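Cellulose binding protein (Clavibacter michiganensis, PDB 4JJO) probably binds cell-wall cellulose through an expansin module, the C-terminal part of a longer protein that is probably an endoglucanase. Local coordinates at residues L52-P57 with V61-A66; E82-R85 with N91-I94; P108-R113 with V179-L184; L125-A130 with D135-Q140; Q144-T149 with S160-G165. All coordinates share one frame; numbering follows the deposited sequence.

Contact 1 of 5, residues L52-P57 with V61-A66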
# COMPACT_ATOMS: atom_id res chain seq x y z
N LEU A 52 -8.76 4.54 3.03
CA LEU A 52 -9.99 4.57 3.80
C LEU A 52 -10.55 5.98 3.80
O LEU A 52 -9.81 6.94 3.97
CB LEU A 52 -9.72 4.16 5.26
CG LEU A 52 -8.96 2.86 5.52
CD1 LEU A 52 -8.76 2.68 7.02
CD2 LEU A 52 -9.70 1.68 4.93
N ASP A 53 -11.86 6.10 3.61
CA ASP A 53 -12.55 7.35 3.90
C ASP A 53 -13.13 7.26 5.30
O ASP A 53 -14.06 6.49 5.54
CB ASP A 53 -13.65 7.64 2.87
CG ASP A 53 -13.12 8.36 1.65
OD1 ASP A 53 -12.00 8.90 1.72
OD2 ASP A 53 -13.83 8.40 0.62
N VAL A 54 -12.56 8.04 6.21
CA VAL A 54 -12.91 7.98 7.62
C VAL A 54 -13.79 9.16 8.00
O VAL A 54 -13.40 10.31 7.81
CB VAL A 54 -11.65 8.00 8.50
CG1 VAL A 54 -12.03 7.83 9.96
CG2 VAL A 54 -10.69 6.90 8.07
N THR A 55 -14.97 8.87 8.54
CA THR A 55 -15.88 9.91 9.00
C THR A 55 -15.82 10.03 10.52
O THR A 55 -16.04 9.06 11.25
CB THR A 55 -17.33 9.61 8.58
OG1 THR A 55 -17.42 9.58 7.15
CG2 THR A 55 -18.27 10.68 9.12
N GLY A 56 -15.51 11.23 10.99
CA GLY A 56 -15.49 11.52 12.41
C GLY A 56 -16.32 12.74 12.72
O GLY A 56 -17.07 13.22 11.87
N PRO A 57 -16.19 13.26 13.95
CA PRO A 57 -16.99 14.39 14.44
C PRO A 57 -17.04 15.59 13.48
O PRO A 57 -18.12 16.12 13.22
CB PRO A 57 -16.27 14.79 15.73
CG PRO A 57 -15.58 13.56 16.18
CD PRO A 57 -15.22 12.79 14.95
N VAL A 61 -12.15 12.45 6.15
CA VAL A 61 -10.82 12.55 5.57
C VAL A 61 -10.41 11.22 4.95
O VAL A 61 -10.83 10.15 5.41
CB VAL A 61 -9.77 12.96 6.62
CG1 VAL A 61 -9.56 11.84 7.63
CG2 VAL A 61 -8.45 13.32 5.95
N ARG A 62 -9.60 11.28 3.90
CA ARG A 62 -9.11 10.09 3.24
C ARG A 62 -7.68 9.80 3.70
O ARG A 62 -6.84 10.70 3.71
CB ARG A 62 -9.14 10.27 1.72
CG ARG A 62 -8.61 9.09 0.93
CD ARG A 62 -9.01 9.18 -0.53
NE ARG A 62 -10.46 9.07 -0.69
CZ ARG A 62 -11.08 9.00 -1.86
NH1 ARG A 62 -10.40 9.03 -3.00
NH2 ARG A 62 -12.40 8.91 -1.90
N VAL A 63 -7.43 8.56 4.09
CA VAL A 63 -6.11 8.17 4.58
C VAL A 63 -5.58 6.94 3.85
O VAL A 63 -6.34 6.04 3.48
CB VAL A 63 -6.13 7.88 6.10
CG1 VAL A 63 -6.37 9.16 6.88
CG2 VAL A 63 -7.18 6.83 6.44
N GLN A 64 -4.27 6.91 3.64
CA GLN A 64 -3.60 5.77 3.03
C GLN A 64 -3.25 4.75 4.10
O GLN A 64 -2.66 5.10 5.13
CB GLN A 64 -2.33 6.21 2.30
CG GLN A 64 -1.52 5.06 1.71
CD GLN A 64 -0.29 5.51 0.94
OE1 GLN A 64 0.35 4.71 0.26
NE2 GLN A 64 0.06 6.79 1.05
N VAL A 65 -3.61 3.49 3.88
CA VAL A 65 -3.23 2.43 4.79
C VAL A 65 -1.73 2.19 4.64
O VAL A 65 -1.26 1.80 3.57
CB VAL A 65 -4.00 1.13 4.52
CG1 VAL A 65 -3.42 -0.01 5.34
CG2 VAL A 65 -5.48 1.31 4.82
N ALA A 66 -0.99 2.42 5.71
CA ALA A 66 0.47 2.45 5.63
C ALA A 66 1.14 1.58 6.69
O ALA A 66 2.36 1.40 6.65
CB ALA A 66 0.95 3.87 5.79
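L52 begins the pairing with V63 through two backbone hydrogen bonds, from L52 N to V63 O at 2.9 Å and from V63 N back to L52 O at 2.9 Å. Its isobutyl group lies on the buried face. There CB meets V63 CG2 at 3.9 Å, while CG packs against V65 CG2 at the same distance. V35, on strand 34-38, also touches L52, V63 and V65.

D53 sits across from R62 as a non-hydrogen-bonded pair on the other face of the sheet, where the side chains take over the pairing. The arginine grips the carboxylate side-on. NE reaches OD1 of D53 at 2.9 Å, nearly straight at 176°, and NH2 of R62 reaches OD2 of D53 at 2.9 Å. Each oxygen is met on its syn side, somewhat out of the carboxylate plane, and the two flat groups are tilted 30° apart. A bend in the arginine chain at chi3, -65°, turns the guanidinium edge towards D53, so that two bonds limit the rotation of both groups.

The strands 51-56 and 59-69 thus form an antiparallel hairpin in the double-psi beta-barrel domain of the expansin, with the hairpin's apolar face turned to strand 34-38 and helix 81-87.

V54 restores the backbone ladder: its N donates to V61 O at 2.8 Å, and V61 N returns a bond to V54 O. V54 CG2 reaches diagonally to V63 CG2, 3.9 Å away, and L87 of the helix touches both V54 and V61. Beyond V54, towards the turn, T55 OG1 is hydrogen-bonded to T60 OG1 of the partner strand.

Contact 2 of 5, residues E82-R85 with N91-I94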
# COMPACT_ATOMS: atom_id res chain seq x y z
N GLU A 82 -2.25 14.15 11.97
CA GLU A 82 -2.84 15.13 11.06
C GLU A 82 -4.26 14.74 10.65
O GLU A 82 -5.14 15.60 10.56
CB GLU A 82 -1.96 15.32 9.83
CG GLU A 82 -0.64 16.03 10.13
CD GLU A 82 0.44 15.10 10.66
OE1 GLU A 82 0.20 13.87 10.71
OE2 GLU A 82 1.53 15.59 11.03
N ALA A 83 -4.48 13.46 10.38
CA ALA A 83 -5.81 12.97 10.05
C ALA A 83 -6.72 13.09 11.27
O ALA A 83 -7.89 13.48 11.14
CB ALA A 83 -5.74 11.53 9.58
N PHE A 84 -6.19 12.77 12.43
CA PHE A 84 -6.96 12.83 13.67
C PHE A 84 -7.41 14.26 13.98
O PHE A 84 -8.55 14.47 14.41
CB PHE A 84 -6.12 12.29 14.83
CG PHE A 84 -6.89 12.13 16.11
CD1 PHE A 84 -7.38 10.89 16.49
CD2 PHE A 84 -7.12 13.21 16.93
CE1 PHE A 84 -8.08 10.74 17.66
CE2 PHE A 84 -7.82 13.06 18.11
CZ PHE A 84 -8.31 11.83 18.47
N ARG A 85 -6.53 15.23 13.76
CA ARG A 85 -6.86 16.63 14.02
C ARG A 85 -7.94 17.14 13.07
O ARG A 85 -8.72 18.03 13.42
CB ARG A 85 -5.62 17.52 13.88
CG ARG A 85 -4.57 17.29 14.95
CD ARG A 85 -3.70 18.53 15.12
NE ARG A 85 -2.56 18.26 16.00
CZ ARG A 85 -1.35 17.89 15.58
NH1 ARG A 85 -1.10 17.74 14.28
NH2 ARG A 85 -0.39 17.67 16.46
N ASN A 91 -6.71 17.04 21.51
CA ASN A 91 -6.61 16.61 22.91
C ASN A 91 -7.76 15.71 23.34
O ASN A 91 -7.92 15.43 24.52
CB ASN A 91 -6.53 17.82 23.84
CG ASN A 91 -5.45 17.67 24.90
OD1 ASN A 91 -4.95 16.57 25.14
ND2 ASN A 91 -5.10 18.77 25.55
N ALA A 92 -8.56 15.26 22.37
CA ALA A 92 -9.67 14.36 22.65
C ALA A 92 -9.16 12.99 23.08
O ALA A 92 -9.79 12.33 23.91
CB ALA A 92 -10.56 14.24 21.43
N GLY A 93 -8.03 12.57 22.52
CA GLY A 93 -7.46 11.27 22.82
C GLY A 93 -8.04 10.19 21.93
O GLY A 93 -7.32 9.51 21.20
N ILE A 94 -9.36 10.03 21.99
CA ILE A 94 -10.04 9.02 21.19
C ILE A 94 -11.36 9.58 20.68
O ILE A 94 -12.04 10.32 21.39
CB ILE A 94 -10.30 7.76 22.03
CG1 ILE A 94 -10.94 6.67 21.17
CG2 ILE A 94 -11.19 8.07 23.21
CD1 ILE A 94 -10.98 5.33 21.83
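F84 pushes the far end of its ring against the backbone of G93. The ring atom CZ stands 3.7 Å from G93 O, with F84 CE1 almost as near to the same oxygen; the carbonyl approaches obliquely. Other neighbours lie close to the ring plane, at its rim. I94 N is 4.1 Å from F84 CZ, and the methyl CB of A92 is 4.4 Å from F84 CZ. The contact is therefore made by one corner of the phenyl group meeting a bend of main chain, with a single methyl group beside it.

The torsion of F84 explains this reach: CG is anti to the backbone N, chi1 -171°, which carries the ring out from helix 81-87 towards residues 92-94. H9, on strand 3-10, meets the same ring edge-to-face, so the phenyl group is held between a barrel strand and the loop. F84 is buried, whereas A92 and I94 are exposed, which makes the ring the inner part of an otherwise superficial contact.

The bend itself is tight. G93 has a positive phi of 87°, and a weak hydrogen bond runs from I94 N to A92 O, 3.0 Å, spanning that one residue. Just before it, N91 N is hydrogen-bonded to D89 OD2, as in an Asx turn. R85, exposed on the helix, makes a cation-pi contact with F90, a second tie between the helix and the link that follows it.

Together these features describe a classic gamma turn centred on G93, braced by a helix-borne aromatic ring, on the short connection from helix 81-87 to strand 95-101 of the double-psi beta-barrel.

Contact 3 of 5, residues P108-R113 with V179-L184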
# COMPACT_ATOMS: atom_id res chain seq x y z
N PRO A 108 -1.89 8.51 -8.69
CA PRO A 108 -0.95 8.44 -9.82
C PRO A 108 -0.97 7.09 -10.53
O PRO A 108 -1.69 6.18 -10.14
CB PRO A 108 0.41 8.69 -9.16
CG PRO A 108 0.23 8.44 -7.72
CD PRO A 108 -1.22 8.57 -7.39
N THR A 109 -0.16 6.99 -11.58
CA THR A 109 -0.03 5.75 -12.33
C THR A 109 0.72 4.72 -11.50
O THR A 109 1.36 5.06 -10.50
CB THR A 109 0.73 5.97 -13.64
OG1 THR A 109 2.05 6.44 -13.35
CG2 THR A 109 0.00 6.99 -14.52
N VAL A 110 0.63 3.47 -11.92
CA VAL A 110 1.31 2.38 -11.23
C VAL A 110 2.82 2.57 -11.30
O VAL A 110 3.36 3.01 -12.32
CB VAL A 110 0.94 1.03 -11.86
CG1 VAL A 110 1.79 -0.10 -11.28
CG2 VAL A 110 -0.54 0.74 -11.66
N ALA A 111 3.50 2.26 -10.20
CA ALA A 111 4.96 2.26 -10.17
C ALA A 111 5.46 0.99 -9.51
O ALA A 111 4.74 0.34 -8.76
CB ALA A 111 5.48 3.49 -9.44
N ILE A 112 6.71 0.64 -9.80
CA ILE A 112 7.34 -0.53 -9.22
C ILE A 112 8.66 -0.12 -8.59
O ILE A 112 9.46 0.56 -9.23
CB ILE A 112 7.63 -1.60 -10.28
CG1 ILE A 112 6.33 -2.09 -10.94
CG2 ILE A 112 8.40 -2.77 -9.68
CD1 ILE A 112 5.33 -2.65 -9.98
N ARG A 113 8.88 -0.52 -7.35
CA ARG A 113 10.18 -0.34 -6.72
C ARG A 113 10.80 -1.70 -6.42
O ARG A 113 10.24 -2.49 -5.66
CB ARG A 113 10.10 0.48 -5.44
CG ARG A 113 11.44 0.61 -4.74
CD ARG A 113 11.45 1.65 -3.62
NE ARG A 113 10.53 1.31 -2.54
CZ ARG A 113 10.68 1.71 -1.28
NH1 ARG A 113 11.72 2.46 -0.92
NH2 ARG A 113 9.79 1.35 -0.36
N VAL A 179 -2.50 -5.37 -15.27
CA VAL A 179 -1.60 -4.51 -16.04
C VAL A 179 -0.30 -5.26 -16.30
O VAL A 179 0.22 -5.95 -15.42
CB VAL A 179 -1.28 -3.19 -15.32
CG1 VAL A 179 -2.53 -2.33 -15.20
CG2 VAL A 179 -0.66 -3.44 -13.95
N VAL A 180 0.22 -5.13 -17.51
CA VAL A 180 1.50 -5.72 -17.86
C VAL A 180 2.51 -4.61 -18.05
O VAL A 180 2.29 -3.68 -18.84
CB VAL A 180 1.39 -6.57 -19.14
CG1 VAL A 180 2.77 -7.04 -19.58
CG2 VAL A 180 0.46 -7.75 -18.91
N LEU A 181 3.62 -4.70 -17.33
CA LEU A 181 4.60 -3.63 -17.25
C LEU A 181 5.94 -4.07 -17.82
O LEU A 181 6.75 -4.65 -17.10
CB LEU A 181 4.77 -3.20 -15.80
CG LEU A 181 3.46 -2.99 -15.02
CD1 LEU A 181 3.73 -2.85 -13.54
CD2 LEU A 181 2.70 -1.79 -15.55
N PRO A 182 6.18 -3.77 -19.10
CA PRO A 182 7.43 -4.16 -19.77
C PRO A 182 8.59 -3.20 -19.53
O PRO A 182 8.38 -2.05 -19.13
CB PRO A 182 7.05 -4.13 -21.25
CG PRO A 182 6.02 -3.07 -21.32
CD PRO A 182 5.23 -3.16 -20.05
N GLY A 183 9.80 -3.67 -19.77
CA GLY A 183 10.96 -2.81 -19.83
C GLY A 183 11.49 -2.36 -18.48
O GLY A 183 12.33 -1.47 -18.41
N LEU A 184 11.01 -2.98 -17.41
CA LEU A 184 11.47 -2.64 -16.08
C LEU A 184 12.91 -3.09 -15.89
O LEU A 184 13.33 -4.11 -16.42
CB LEU A 184 10.57 -3.29 -15.02
CG LEU A 184 9.13 -2.78 -14.99
CD1 LEU A 184 8.33 -3.57 -13.97
CD2 LEU A 184 9.08 -1.29 -14.68
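L181 and L184, three residues apart, both turn inward onto I112, although regular alternation along a strand would send them to opposite faces. The chain corner at G183 accounts for this: G183 and L184 together face L167 in a G1 beta bulge, and the glycine has a positive phi of 77°.

I112 CG1 is the shared target. It lies 3.8 Å from L181 CD1 and 3.9 Å from L184 CD1, each leucine offering one terminal methyl. The I112 and L184 side chains cross at about a right angle. I112 is folded, with chi1 -62° and chi2 -58°, and this brings its CD1 methyl beside L181 as well, 3.9 Å from L181 CD1. V110 adds a further methyl from one side, CG1 to L181 CD1 at 4.1 Å. All four residues are buried, and the union is purely apolar.

The contact joins two distant strands across the interior of the C-terminal expansin domain, a beta-sandwich. Strand 111-114 lies between strands 124-128 and 191-193, and I112 also touches L125 and V127; strand 178-184 is paired with strand 167-173, from which V169 packs on L184.

Contact 4 of 5, residues L125-A130 with D135-Q140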
# COMPACT_ATOMS: atom_id res chain seq x y z
N LEU A 125 9.69 -6.99 -5.17
CA LEU A 125 9.04 -5.89 -5.87
C LEU A 125 7.93 -5.31 -5.01
O LEU A 125 7.17 -6.04 -4.36
CB LEU A 125 8.43 -6.36 -7.20
CG LEU A 125 9.35 -6.93 -8.28
CD1 LEU A 125 8.53 -7.16 -9.53
CD2 LEU A 125 10.51 -6.00 -8.56
N GLN A 126 7.84 -3.99 -5.02
CA GLN A 126 6.74 -3.30 -4.37
C GLN A 126 5.91 -2.59 -5.43
O GLN A 126 6.45 -1.88 -6.28
CB GLN A 126 7.29 -2.29 -3.37
CG GLN A 126 6.23 -1.41 -2.74
CD GLN A 126 6.81 -0.50 -1.68
OE1 GLN A 126 7.73 0.27 -1.95
NE2 GLN A 126 6.28 -0.60 -0.47
N VAL A 127 4.60 -2.80 -5.38
CA VAL A 127 3.70 -2.16 -6.34
C VAL A 127 3.04 -0.96 -5.70
O VAL A 127 2.38 -1.07 -4.66
CB VAL A 127 2.61 -3.13 -6.82
CG1 VAL A 127 1.73 -2.46 -7.86
CG2 VAL A 127 3.25 -4.39 -7.40
N LEU A 128 3.22 0.20 -6.33
CA LEU A 128 2.70 1.45 -5.80
C LEU A 128 1.54 1.94 -6.64
O LEU A 128 1.56 1.84 -7.87
CB LEU A 128 3.82 2.49 -5.78
CG LEU A 128 5.05 2.07 -4.98
CD1 LEU A 128 6.28 2.85 -5.40
CD2 LEU A 128 4.79 2.23 -3.49
N ASN A 129 0.51 2.46 -5.97
CA ASN A 129 -0.59 3.14 -6.64
C ASN A 129 -1.54 2.24 -7.42
O ASN A 129 -2.19 2.68 -8.37
CB ASN A 129 -0.02 4.23 -7.56
CG ASN A 129 0.96 5.13 -6.84
OD1 ASN A 129 0.75 5.53 -5.70
ND2 ASN A 129 2.06 5.45 -7.51
N ALA A 130 -1.63 0.98 -7.03
CA ALA A 130 -2.65 0.09 -7.58
C ALA A 130 -4.04 0.58 -7.17
O ALA A 130 -5.01 0.37 -7.89
CB ALA A 130 -2.43 -1.34 -7.12
N ASP A 135 -4.03 -8.95 -5.98
CA ASP A 135 -4.27 -10.37 -5.79
C ASP A 135 -3.00 -11.18 -6.06
O ASP A 135 -2.69 -12.12 -5.33
CB ASP A 135 -5.40 -10.86 -6.69
CG ASP A 135 -5.69 -12.34 -6.50
OD1 ASP A 135 -6.47 -12.68 -5.59
OD2 ASP A 135 -5.13 -13.16 -7.27
N ARG A 136 -2.29 -10.82 -7.12
CA ARG A 136 -1.05 -11.52 -7.45
C ARG A 136 -0.11 -10.67 -8.30
O ARG A 136 -0.53 -9.75 -8.99
CB ARG A 136 -1.34 -12.85 -8.15
CG ARG A 136 -2.41 -12.79 -9.23
CD ARG A 136 -2.73 -14.19 -9.71
NE ARG A 136 -3.29 -14.21 -11.06
CZ ARG A 136 -4.57 -13.99 -11.35
NH1 ARG A 136 -5.45 -13.71 -10.39
NH2 ARG A 136 -4.98 -14.05 -12.61
N VAL A 137 1.17 -11.02 -8.23
CA VAL A 137 2.22 -10.34 -8.98
C VAL A 137 3.10 -11.41 -9.61
O VAL A 137 3.54 -12.33 -8.93
CB VAL A 137 3.08 -9.45 -8.05
CG1 VAL A 137 4.25 -8.86 -8.82
CG2 VAL A 137 2.22 -8.35 -7.44
N GLU A 138 3.33 -11.28 -10.91
CA GLU A 138 4.11 -12.28 -11.65
C GLU A 138 5.21 -11.64 -12.48
O GLU A 138 5.05 -10.53 -12.99
CB GLU A 138 3.19 -13.08 -12.58
CG GLU A 138 2.15 -13.93 -11.86
CD GLU A 138 1.04 -14.38 -12.79
OE1 GLU A 138 0.27 -13.51 -13.25
OE2 GLU A 138 0.94 -15.59 -13.08
N ILE A 139 6.33 -12.34 -12.61
CA ILE A 139 7.42 -11.92 -13.48
C ILE A 139 7.53 -12.87 -14.66
O ILE A 139 7.43 -14.09 -14.50
CB ILE A 139 8.76 -11.87 -12.74
CG1 ILE A 139 8.72 -10.79 -11.65
CG2 ILE A 139 9.90 -11.58 -13.71
CD1 ILE A 139 10.00 -10.67 -10.84
N GLN A 140 7.75 -12.32 -15.85
CA GLN A 140 7.81 -13.13 -17.06
C GLN A 140 9.05 -14.01 -17.08
O GLN A 140 10.15 -13.56 -16.78
CB GLN A 140 7.78 -12.24 -18.30
CG GLN A 140 7.51 -12.99 -19.59
CD GLN A 140 6.86 -12.12 -20.65
OE1 GLN A 140 7.21 -10.95 -20.81
NE2 GLN A 140 5.91 -12.69 -21.38
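L125 and I139 meet by their terminal methyls, CD1 of L125 lying 4.0 Å from CD1 of I139. Both are extended branches: the outer torsion of L125 is -173° and that of I139 is 179°, which points each CD1 at the opposite strand. Two residues along each strand, V127 and V137 form the second pair. Their side chains run alongside each other in opposite senses, and V127 CG2 comes within 4.1 Å of V137 CG2.

These two methyl pairs form the close-packed part. The backbones stay well apart, the CA atoms of L125 and V137 being 8.7 Å from each other, so side chains alone bridge the strands. L125, V137 and I139 are buried; V127 is partly exposed, on the side nearer solvent.

The outward side of strand 134-141 is polar by contrast. At its start the exposed D135 and R136 form a salt bridge between sequence neighbours, R136 NH1 to D135 OD2 at 3.2 Å. The carboxylate oxygen is met from above its plane, 43° out of it, while it stays close to the guanidinium plane. D135 and R136 together face T172, a classic beta bulge. Further on, E138 turns away from strand 124-128 and lies beside W145 and K170.

Within the sandwich, L148 from strand 144-150 packs on both L125 and V137, and V169 of strand 167-173 on L125. I112, on strand 111-114 beside strand 124-128, touches L125 and V127, so L125, V127, V137 and I139 lie in the hydrophobic interior between strand 124-128 and strand 134-141.

Contact 5 of 5, residues Q144-T149 with S160-G165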
# COMPACT_ATOMS: atom_id res chain seq x y z
N GLN A 144 6.29 -17.99 -20.01
CA GLN A 144 5.55 -18.38 -18.81
C GLN A 144 5.56 -17.23 -17.82
O GLN A 144 6.08 -16.16 -18.11
CB GLN A 144 6.19 -19.62 -18.16
CG GLN A 144 5.51 -20.92 -18.54
CD GLN A 144 5.55 -21.19 -20.03
OE1 GLN A 144 6.59 -21.56 -20.57
NE2 GLN A 144 4.42 -20.99 -20.69
N TRP A 145 4.99 -17.47 -16.64
CA TRP A 145 4.96 -16.48 -15.58
C TRP A 145 5.36 -17.09 -14.25
O TRP A 145 4.83 -18.13 -13.85
CB TRP A 145 3.57 -15.85 -15.48
CG TRP A 145 3.19 -15.07 -16.68
CD1 TRP A 145 2.46 -15.52 -17.75
CD2 TRP A 145 3.52 -13.71 -16.96
NE1 TRP A 145 2.32 -14.51 -18.67
CE2 TRP A 145 2.96 -13.39 -18.21
CE3 TRP A 145 4.24 -12.73 -16.27
CZ2 TRP A 145 3.09 -12.13 -18.79
CZ3 TRP A 145 4.37 -11.48 -16.84
CH2 TRP A 145 3.80 -11.19 -18.09
N LEU A 146 6.30 -16.44 -13.57
CA LEU A 146 6.72 -16.87 -12.24
C LEU A 146 5.97 -16.06 -11.19
O LEU A 146 6.09 -14.83 -11.16
CB LEU A 146 8.23 -16.69 -12.07
CG LEU A 146 8.81 -17.17 -10.74
CD1 LEU A 146 8.83 -18.68 -10.68
CD2 LEU A 146 10.20 -16.60 -10.52
N PRO A 147 5.19 -16.73 -10.33
CA PRO A 147 4.40 -16.03 -9.32
C PRO A 147 5.23 -15.61 -8.11
O PRO A 147 6.04 -16.40 -7.61
CB PRO A 147 3.37 -17.07 -8.90
CG PRO A 147 4.04 -18.37 -9.12
CD PRO A 147 4.94 -18.19 -10.31
N LEU A 148 5.03 -14.38 -7.65
CA LEU A 148 5.75 -13.88 -6.49
C LEU A 148 4.96 -14.13 -5.21
O LEU A 148 3.74 -14.33 -5.24
CB LEU A 148 6.06 -12.39 -6.63
CG LEU A 148 6.82 -11.97 -7.89
CD1 LEU A 148 7.24 -10.51 -7.80
CD2 LEU A 148 8.03 -12.86 -8.11
N THR A 149 5.67 -14.11 -4.09
CA THR A 149 5.09 -14.36 -2.78
C THR A 149 4.87 -13.05 -2.05
O THR A 149 5.78 -12.24 -1.93
CB THR A 149 6.02 -15.26 -1.95
OG1 THR A 149 6.14 -16.54 -2.59
CG2 THR A 149 5.48 -15.46 -0.54
N SER A 160 12.10 -18.31 -6.59
CA SER A 160 13.21 -18.91 -7.32
C SER A 160 13.75 -17.87 -8.30
O SER A 160 13.10 -16.85 -8.54
CB SER A 160 12.76 -20.17 -8.06
OG SER A 160 11.71 -19.90 -8.97
N PRO A 161 14.95 -18.11 -8.86
CA PRO A 161 15.61 -17.09 -9.68
C PRO A 161 14.78 -16.59 -10.86
O PRO A 161 13.87 -17.27 -11.34
CB PRO A 161 16.86 -17.81 -10.19
CG PRO A 161 17.14 -18.82 -9.15
CD PRO A 161 15.80 -19.30 -8.70
N ILE A 162 15.11 -15.39 -11.32
CA ILE A 162 14.47 -14.79 -12.48
C ILE A 162 15.49 -14.60 -13.59
O ILE A 162 16.70 -14.66 -13.36
CB ILE A 162 13.82 -13.43 -12.15
CG1 ILE A 162 14.85 -12.49 -11.51
CG2 ILE A 162 12.64 -13.63 -11.23
CD1 ILE A 162 14.38 -11.06 -11.39
N GLN A 163 14.99 -14.36 -14.80
CA GLN A 163 15.85 -14.24 -15.97
C GLN A 163 16.54 -12.88 -16.03
O GLN A 163 16.05 -11.90 -15.47
CB GLN A 163 15.05 -14.49 -17.25
CG GLN A 163 13.97 -13.46 -17.53
CD GLN A 163 13.13 -13.83 -18.73
OE1 GLN A 163 12.72 -14.98 -18.89
NE2 GLN A 163 12.87 -12.85 -19.59
N ASP A 164 17.68 -12.85 -16.71
CA ASP A 164 18.46 -11.64 -16.88
C ASP A 164 17.76 -10.73 -17.89
O ASP A 164 16.85 -11.16 -18.60
CB ASP A 164 19.87 -11.99 -17.35
CG ASP A 164 20.77 -10.77 -17.45
OD1 ASP A 164 20.48 -9.75 -16.80
OD2 ASP A 164 21.78 -10.85 -18.18
N GLY A 165 18.19 -9.47 -17.96
CA GLY A 165 17.60 -8.53 -18.89
C GLY A 165 16.40 -7.82 -18.30
O GLY A 165 16.12 -7.94 -17.10
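L146 spreads its two methyls over the carbonyl groups of S160 and P161 and the side chains of S160 and I162. CD2 is the longer-reaching branch. It sits 3.5 Å from S160 O and 3.8 Å from P161 O, and then touches I162 CG2 at 3.9 Å. CD1 turns instead to the serine hydroxyl, 3.6 Å from S160 OG. One leucine therefore meets two carbonyl oxygens, a hydroxyl and a methyl, and these contacts are van der Waals in kind.

Its torsions account for the division of labour. CG stands opposite the backbone N, chi1 -177°, and chi2 of 72° folds CD1 back while CD2 continues the extended line from CA, out towards P161 and I162. On the other side, S160 holds OG in the wedge between its own N and carbonyl carbon, chi1 59°, with the oxygen lying towards CD1 of the leucine. I162 keeps CG1 in the same kind of wedge, so that CG2 is the branch offered to L146; its other neighbours include M186.

The loop has hydrogen bonds of its own. Q163 OE1 accepts from G142 N, in the turn between strands 134-141 and 144-150, and I162 is hydrogen-bonded by its backbone to R120. L146 itself is fixed by backbone bonding to I139 in the neighbouring strand.

None of the touching residues is fully buried, and the contact lies at the surface. It is a strand-to-loop packing at the margin of the beta-sandwich, where the irregular link from strand 156-157 to strand 167-173 runs past strand 144-150 in the C-terminal expansin domain.

From the N terminus, contact 1 closes the tight hairpin between strands 51-56 and 59-69, with three residues between its segments, and contact 2 follows in series, bridging five residues at the end of helix 81-87. The two touch where V63 and V61 pack on A83. Contact 3 opens in the second domain and closes across 65 residues, uniting strands 111-114 and 178-184. Contacts 4 and 5 both fall within that span, one after the other, and none of the loops cross. Contact 4 adjoins contact 3 through the pairing of strands 111-114 and 124-128; it also adjoins contact 5, through the pairing of strands 134-141 and 144-150. Contacts 1 and 3, in different domains, have centres about 26 Å apart.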